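Side-chain contacts in transcriptional regulator KdgR (Pseudomonas aeruginosa, PDB 5Y6I), which probably binds DNA and regulates transcription as a member of the IclR family, with a helix-turn-helix domain and a C-terminal domain of the GAF-like kind: residues S142-L147 against G203-G208; T151-A156 against A187-G192. One frame throughout, in Å; residues are numbered along the deposited sequence.

Contact 1: S142-L147 against G203-G208; sequences SVLPLL and GLLMPG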
ATOM      1  N   SER A 142     -22.028  -1.171  13.246  1.00 70.50           N
ATOM      2  CA  SER A 142     -21.940  -2.100  14.359  1.00 69.46           C
ATOM      3  C   SER A 142     -20.485  -2.428  14.620  1.00 75.61           C
ATOM      4  O   SER A 142     -19.699  -2.589  13.685  1.00 65.55           O
ATOM      5  CB  SER A 142     -22.725  -3.378  14.062  1.00 63.09           C
ATOM      6  OG  SER A 142     -24.124  -3.197  14.304  1.00 71.13           O
ATOM      7  N   VAL A 143     -20.120  -2.475  15.897  1.00 80.55           N
ATOM      8  CA  VAL A 143     -18.812  -2.944  16.348  1.00 80.78           C
ATOM      9  C   VAL A 143     -19.011  -4.333  16.945  1.00 80.90           C
ATOM     10  O   VAL A 143     -19.823  -4.501  17.857  1.00 77.04           O
ATOM     11  CB  VAL A 143     -18.183  -1.998  17.387  1.00 75.52           C
ATOM     12  CG1 VAL A 143     -16.811  -2.504  17.792  1.00 71.04           C
ATOM     13  CG2 VAL A 143     -18.098  -0.576  16.841  1.00 71.66           C
ATOM     14  N   LEU A 144     -18.270  -5.335  16.432  1.00 83.52           N
ATOM     15  CA  LEU A 144     -18.427  -6.715  16.880  1.00 81.12           C
ATOM     16  C   LEU A 144     -17.363  -7.066  17.923  1.00 81.81           C
ATOM     17  O   LEU A 144     -16.342  -6.379  18.041  1.00 70.73           O
ATOM     18  CB  LEU A 144     -18.346  -7.659  15.673  1.00 81.24           C
ATOM     19  CG  LEU A 144     -19.082  -7.238  14.391  1.00 82.13           C
ATOM     20  CD1 LEU A 144     -18.814  -8.184  13.245  1.00 77.74           C
ATOM     21  CD2 LEU A 144     -20.581  -7.149  14.656  1.00 87.61           C
ATOM     22  N   PRO A 145     -17.555  -8.126  18.710  1.00 82.46           N
ATOM     23  CA  PRO A 145     -16.564  -8.442  19.746  1.00 86.80           C
ATOM     24  C   PRO A 145     -15.313  -9.053  19.146  1.00 84.05           C
ATOM     25  O   PRO A 145     -15.348  -9.655  18.070  1.00 83.29           O
ATOM     26  CB  PRO A 145     -17.294  -9.444  20.649  1.00 86.93           C
ATOM     27  CG  PRO A 145     -18.273 -10.118  19.761  1.00 84.97           C
ATOM     28  CD  PRO A 145     -18.675  -9.087  18.713  1.00 84.30           C
ATOM     29  N   LEU A 146     -14.188  -8.892  19.857  1.00 79.86           N
ATOM     30  CA  LEU A 146     -12.941  -9.433  19.327  1.00 79.45           C
ATOM     31  C   LEU A 146     -12.940 -10.955  19.368  1.00 78.34           C
ATOM     32  O   LEU A 146     -12.554 -11.603  18.391  1.00 75.00           O
ATOM     33  CB  LEU A 146     -11.727  -8.887  20.090  1.00 80.57           C
ATOM     34  CG  LEU A 146     -10.377  -9.272  19.478  1.00 75.81           C
ATOM     35  CD1 LEU A 146      -9.928  -8.312  18.394  1.00 74.20           C
ATOM     36  CD2 LEU A 146      -9.325  -9.383  20.516  1.00 81.75           C
ATOM     37  N   LEU A 147     -13.371 -11.546  20.478  1.00 84.97           N
ATOM     38  CA  LEU A 147     -13.352 -12.994  20.611  1.00 88.88           C
ATOM     39  C   LEU A 147     -14.711 -13.660  20.482  1.00 85.57           C
ATOM     40  O   LEU A 147     -14.764 -14.893  20.482  1.00 84.07           O
ATOM     41  CB  LEU A 147     -12.734 -13.413  21.941  1.00 99.04           C
ATOM     42  CG  LEU A 147     -11.284 -13.010  22.132  1.00106.68           C
ATOM     43  CD1 LEU A 147     -11.203 -11.828  23.077  1.00112.00           C
ATOM     44  CD2 LEU A 147     -10.522 -14.201  22.649  1.00112.07           C
ATOM     45  N   GLY A 203     -23.208 -19.417  16.281  1.00101.60           N
ATOM     46  CA  GLY A 203     -23.924 -18.706  17.322  1.00104.84           C
ATOM     47  C   GLY A 203     -23.081 -18.074  18.403  1.00109.70           C
ATOM     48  O   GLY A 203     -23.645 -17.536  19.361  1.00111.42           O
ATOM     49  N   LEU A 204     -21.751 -18.109  18.272  1.00112.33           N
ATOM     50  CA  LEU A 204     -20.864 -17.551  19.291  1.00105.91           C
ATOM     51  C   LEU A 204     -21.255 -16.121  19.676  1.00103.10           C
ATOM     52  O   LEU A 204     -21.289 -15.778  20.862  1.00107.70           O
ATOM     53  CB  LEU A 204     -19.412 -17.619  18.797  1.00104.14           C
ATOM     54  CG  LEU A 204     -18.815 -19.037  18.696  1.00101.30           C
ATOM     55  CD1 LEU A 204     -17.410 -19.026  18.156  1.00 97.77           C
ATOM     56  CD2 LEU A 204     -18.825 -19.715  20.041  1.00103.08           C
ATOM     57  N   LEU A 205     -21.575 -15.278  18.696  1.00 99.70           N
ATOM     58  CA  LEU A 205     -22.034 -13.930  19.025  1.00100.47           C
ATOM     59  C   LEU A 205     -23.499 -13.919  19.448  1.00105.73           C
ATOM     60  O   LEU A 205     -23.880 -13.159  20.346  1.00106.57           O
ATOM     61  CB  LEU A 205     -21.813 -12.994  17.836  1.00 93.65           C
ATOM     62  CG  LEU A 205     -22.418 -11.580  17.844  1.00 92.34           C
ATOM     63  CD1 LEU A 205     -22.285 -10.829  19.159  1.00 94.80           C
ATOM     64  CD2 LEU A 205     -21.818 -10.771  16.733  1.00 89.64           C
ATOM     65  N   MET A 206     -24.332 -14.740  18.807  1.00108.43           N
ATOM     66  CA  MET A 206     -25.732 -14.890  19.200  1.00109.25           C
ATOM     67  C   MET A 206     -26.260 -16.240  18.736  1.00105.83           C
ATOM     68  O   MET A 206     -26.347 -16.496  17.528  1.00 99.68           O
ATOM     69  CB  MET A 206     -26.590 -13.765  18.633  1.00108.81           C
ATOM     70  CG  MET A 206     -28.060 -14.075  18.602  1.00115.21           C
ATOM     71  SD  MET A 206     -28.978 -12.555  18.377  1.00112.37           S
ATOM     72  CE  MET A 206     -28.042 -11.420  19.393  1.00114.25           C
ATOM     73  N   PRO A 207     -26.636 -17.117  19.665  1.00111.55           N
ATOM     74  CA  PRO A 207     -26.886 -18.515  19.299  1.00109.66           C
ATOM     75  C   PRO A 207     -28.036 -18.606  18.320  1.00103.31           C
ATOM     76  O   PRO A 207     -28.992 -17.831  18.375  1.00 93.73           O
ATOM     77  CB  PRO A 207     -27.210 -19.187  20.636  1.00113.96           C
ATOM     78  CG  PRO A 207     -26.944 -18.127  21.704  1.00112.94           C
ATOM     79  CD  PRO A 207     -27.065 -16.816  21.040  1.00109.77           C
ATOM     80  N   GLY A 208     -27.911 -19.525  17.381  1.00105.10           N
ATOM     81  CA  GLY A 208     -28.850 -19.554  16.287  1.00 97.37           C
ATOM     82  C   GLY A 208     -28.482 -18.690  15.101  1.00 89.05           C
ATOM     83  O   GLY A 208     -29.191 -18.734  14.094  1.00 86.64           O
TER
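Leu205 reaches across to Pro145 with both of its methyl groups, and the two side chains meet obliquely rather than end on. CD1 of Leu205 sits 4.0 Å from CD of Pro145 and 4.1 Å from its CG, while CD2 of Leu205 is 4.1 Å from the same Pro145 CD, so the isopropyl fork closes on the CD corner of the pyrrolidine ring. The leucine gets there because its CG stands anti to the backbone N (chi1 170°), which carries the fork away from its own loop toward Pro145. Leu144 takes a lesser share, its CD2 lying 4.4 Å from CD2 of Leu205. Both loops belong to the C-terminal domain of the IclR family: 142-147 leads into helix 150-158. The other loop, 203-208, connects the beta hairpin of strands 199-202 and 209-217, the former at one edge of the antiparallel sheet. Contact between them is purely apolar and buries 119 Å², both sides summed, with the closest CA atoms, those of Pro145 and Leu205, 7.8 Å apart. Leu205 is largely solvent-exposed, although it also touches Ser149. Glu171 accepts hydrogen bonds from the backbone N of Leu146 and of Leu147, and Pro145 O is bonded to Ser149 OG.

Contact 2: T151-A156 against A187-G192; sequences TGLVFA and AVLLEG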
ATOM      1  N   THR A 151     -15.885 -12.291  12.653  1.00 75.96           N
ATOM      2  CA  THR A 151     -15.147 -11.143  12.157  1.00 70.16           C
ATOM      3  C   THR A 151     -14.012 -10.765  13.105  1.00 79.86           C
ATOM      4  O   THR A 151     -12.902 -10.426  12.668  1.00 82.45           O
ATOM      5  CB  THR A 151     -16.126  -9.986  11.992  1.00 70.83           C
ATOM      6  OG1 THR A 151     -17.285 -10.442  11.273  1.00 76.45           O
ATOM      7  CG2 THR A 151     -15.503  -8.857  11.256  1.00 75.90           C
ATOM      8  N   GLY A 152     -14.272 -10.816  14.412  1.00 79.84           N
ATOM      9  CA  GLY A 152     -13.249 -10.463  15.375  1.00 77.27           C
ATOM     10  C   GLY A 152     -12.145 -11.491  15.456  1.00 85.39           C
ATOM     11  O   GLY A 152     -10.989 -11.146  15.733  1.00 82.98           O
ATOM     12  N   LEU A 153     -12.470 -12.763  15.207  1.00 86.46           N
ATOM     13  CA  LEU A 153     -11.443 -13.799  15.290  1.00 85.58           C
ATOM     14  C   LEU A 153     -10.476 -13.727  14.112  1.00 78.92           C
ATOM     15  O   LEU A 153      -9.268 -13.923  14.290  1.00 75.31           O
ATOM     16  CB  LEU A 153     -12.078 -15.188  15.389  1.00 83.21           C
ATOM     17  CG  LEU A 153     -12.897 -15.459  16.658  1.00 93.35           C
ATOM     18  CD1 LEU A 153     -12.856 -16.925  17.068  1.00 99.89           C
ATOM     19  CD2 LEU A 153     -12.405 -14.610  17.799  1.00 92.41           C
ATOM     20  N   VAL A 154     -10.975 -13.446  12.906  1.00 73.72           N
ATOM     21  CA  VAL A 154     -10.065 -13.317  11.771  1.00 72.51           C
ATOM     22  C   VAL A 154      -9.097 -12.165  12.007  1.00 71.99           C
ATOM     23  O   VAL A 154      -7.883 -12.315  11.840  1.00 72.44           O
ATOM     24  CB  VAL A 154     -10.832 -13.139  10.452  1.00 71.04           C
ATOM     25  CG1 VAL A 154      -9.802 -12.915   9.297  1.00 62.88           C
ATOM     26  CG2 VAL A 154     -11.733 -14.340  10.179  1.00 63.89           C
ATOM     27  N   PHE A 155      -9.613 -11.008  12.424  1.00 68.64           N
ATOM     28  CA  PHE A 155      -8.745  -9.906  12.827  1.00 62.00           C
ATOM     29  C   PHE A 155      -7.662 -10.378  13.809  1.00 71.64           C
ATOM     30  O   PHE A 155      -6.462 -10.265  13.532  1.00 80.85           O
ATOM     31  CB  PHE A 155      -9.594  -8.773  13.427  1.00 62.70           C
ATOM     32  CG  PHE A 155     -10.257  -7.863  12.386  1.00 74.54           C
ATOM     33  CD1 PHE A 155      -9.514  -7.256  11.390  1.00 75.52           C
ATOM     34  CD2 PHE A 155     -11.627  -7.617  12.417  1.00 86.19           C
ATOM     35  CE1 PHE A 155     -10.111  -6.416  10.450  1.00 79.02           C
ATOM     36  CE2 PHE A 155     -12.239  -6.781  11.468  1.00 85.77           C
ATOM     37  CZ  PHE A 155     -11.469  -6.180  10.489  1.00 83.59           C
ATOM     38  N   ALA A 156      -8.064 -10.948  14.948  1.00 71.51           N
ATOM     39  CA  ALA A 156      -7.074 -11.438  15.903  1.00 74.40           C
ATOM     40  C   ALA A 156      -6.117 -12.427  15.260  1.00 77.85           C
ATOM     41  O   ALA A 156      -4.941 -12.502  15.646  1.00 81.78           O
ATOM     42  CB  ALA A 156      -7.760 -12.098  17.100  1.00 72.48           C
ATOM     43  N   ALA A 187      -4.223 -19.764  21.500  1.00 91.26           N
ATOM     44  CA  ALA A 187      -3.107 -19.658  20.568  1.00 89.44           C
ATOM     45  C   ALA A 187      -3.190 -20.719  19.475  1.00100.98           C
ATOM     46  O   ALA A 187      -2.808 -20.459  18.327  1.00105.34           O
ATOM     47  CB  ALA A 187      -1.782 -19.755  21.316  1.00 82.18           C
ATOM     48  N   VAL A 188      -3.706 -21.910  19.792  1.00108.29           N
ATOM     49  CA  VAL A 188      -3.845 -22.931  18.754  1.00104.09           C
ATOM     50  C   VAL A 188      -4.956 -22.555  17.778  1.00 97.96           C
ATOM     51  O   VAL A 188      -4.908 -22.908  16.591  1.00 97.99           O
ATOM     52  CB  VAL A 188      -4.072 -24.323  19.375  1.00102.91           C
ATOM     53  CG1 VAL A 188      -3.127 -24.553  20.516  1.00101.93           C
ATOM     54  CG2 VAL A 188      -5.503 -24.500  19.801  1.00107.19           C
ATOM     55  N   LEU A 189      -5.958 -21.812  18.244  1.00 94.48           N
ATOM     56  CA  LEU A 189      -7.051 -21.478  17.339  1.00 90.58           C
ATOM     57  C   LEU A 189      -6.637 -20.409  16.330  1.00 86.31           C
ATOM     58  O   LEU A 189      -6.993 -20.497  15.151  1.00 91.22           O
ATOM     59  CB  LEU A 189      -8.291 -21.041  18.126  1.00 88.26           C
ATOM     60  CG  LEU A 189      -9.395 -20.536  17.193  1.00 91.10           C
ATOM     61  CD1 LEU A 189     -10.177 -21.682  16.558  1.00 98.67           C
ATOM     62  CD2 LEU A 189     -10.324 -19.580  17.909  1.00 91.78           C
ATOM     63  N   LEU A 190      -5.875 -19.406  16.761  1.00 88.68           N
ATOM     64  CA  LEU A 190      -5.400 -18.378  15.828  1.00 86.38           C
ATOM     65  C   LEU A 190      -4.455 -18.958  14.784  1.00 79.79           C
ATOM     66  O   LEU A 190      -4.463 -18.541  13.624  1.00 80.63           O
ATOM     67  CB  LEU A 190      -4.723 -17.245  16.598  1.00 81.14           C
ATOM     68  CG  LEU A 190      -5.652 -16.629  17.645  1.00 83.59           C
ATOM     69  CD1 LEU A 190      -5.111 -15.307  18.163  1.00 67.58           C
ATOM     70  CD2 LEU A 190      -7.040 -16.449  17.019  1.00 74.37           C
ATOM     71  N   GLU A 191      -3.640 -19.926  15.175  1.00 86.84           N
ATOM     72  CA  GLU A 191      -2.842 -20.642  14.190  1.00 92.50           C
ATOM     73  C   GLU A 191      -3.734 -21.425  13.234  1.00 89.18           C
ATOM     74  O   GLU A 191      -3.379 -21.626  12.069  1.00 88.93           O
ATOM     75  CB  GLU A 191      -1.847 -21.547  14.926  1.00 93.50           C
ATOM     76  CG  GLU A 191      -1.109 -22.575  14.091  1.00 99.81           C
ATOM     77  CD  GLU A 191      -0.121 -23.350  14.937  1.00113.11           C
ATOM     78  OE1 GLU A 191       0.723 -24.105  14.390  1.00121.57           O
ATOM     79  OE2 GLU A 191      -0.189 -23.184  16.168  1.00114.11           O
ATOM     80  N   GLY A 192      -4.903 -21.859  13.701  1.00 87.63           N
ATOM     81  CA  GLY A 192      -5.815 -22.564  12.819  1.00 84.24           C
ATOM     82  C   GLY A 192      -6.427 -21.645  11.788  1.00 82.13           C
ATOM     83  O   GLY A 192      -6.485 -21.980  10.602  1.00 84.45           O
TER
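Leu190, Leu153 and Ala156 have the most surface buried where helix 150-158 meets helix 183-196, and Leu189 completes the contact. Leu190 divides its two methyls between two points of the facing helix. Its CD1 lies 3.8 Å from the backbone O of Ala156 and 4.3 Å from that residue's CB, whereas its CD2 is 4.3 Å from the backbone O of Leu153. The branch is therefore set against carbonyl oxygens as much as against a methyl group. With CG anti to its own carbonyl carbon (chi1 -57°), Leu190 brings its end closer to the other helix than the direction of its CB alone would suggest. Ala156 contributes a single methyl, and its CA is 7.1 Å from that of Leu190, the shortest CA-CA separation between the segments. The axes of the two short segments approach to 9.6 Å and cross at -89°, almost perpendicular. In the GAF-like C-terminal domain of this IclR-family protein, helix 150-158 lies between the antiparallel sheet and helix 183-196: Thr151 and Val154 pack on strands 209-217 and 223-232, while Leu153 and Ala156 meet the outer helix. Leu153 and Leu189 make a second point of contact, touching methyl to methyl, CD1 of Leu153 to CD2 of Leu189 at 3.8 Å, with their side chains crossing at about a right angle. Leu189 points its CB toward the opposing helix, and with CG anti to the backbone N (chi1 174°) the chain extends far enough for CD2 to reach that methyl of Leu153. Both leucines also touch His199, on the strand at the sheet's edge.

Contacts 1 and 2 have centres 14 Å apart, on the same side of the chain's centre, and contact 2 is nested in sequence within the loop that contact 1 closes. The proline-leucine contact lies at the surface of the domain, while the helix-helix contact is packed inside. They meet where 142-147 runs on towards helix 150-158: Leu144 CD1 is 3.4 Å from Thr151 OG1, and Leu146 CD1 is 4.0 Å from Gly152 O. Leu153 also packs against Leu146 and Leu147. Ser149, between 142-147 and 151-156 in sequence, also ties them, its OG being bonded to the backbone N of Gly152 as well as to the loop of contact 1. All four segments belong to the C-terminal IclR-family domain, and the other chain of the assembly touches none of them.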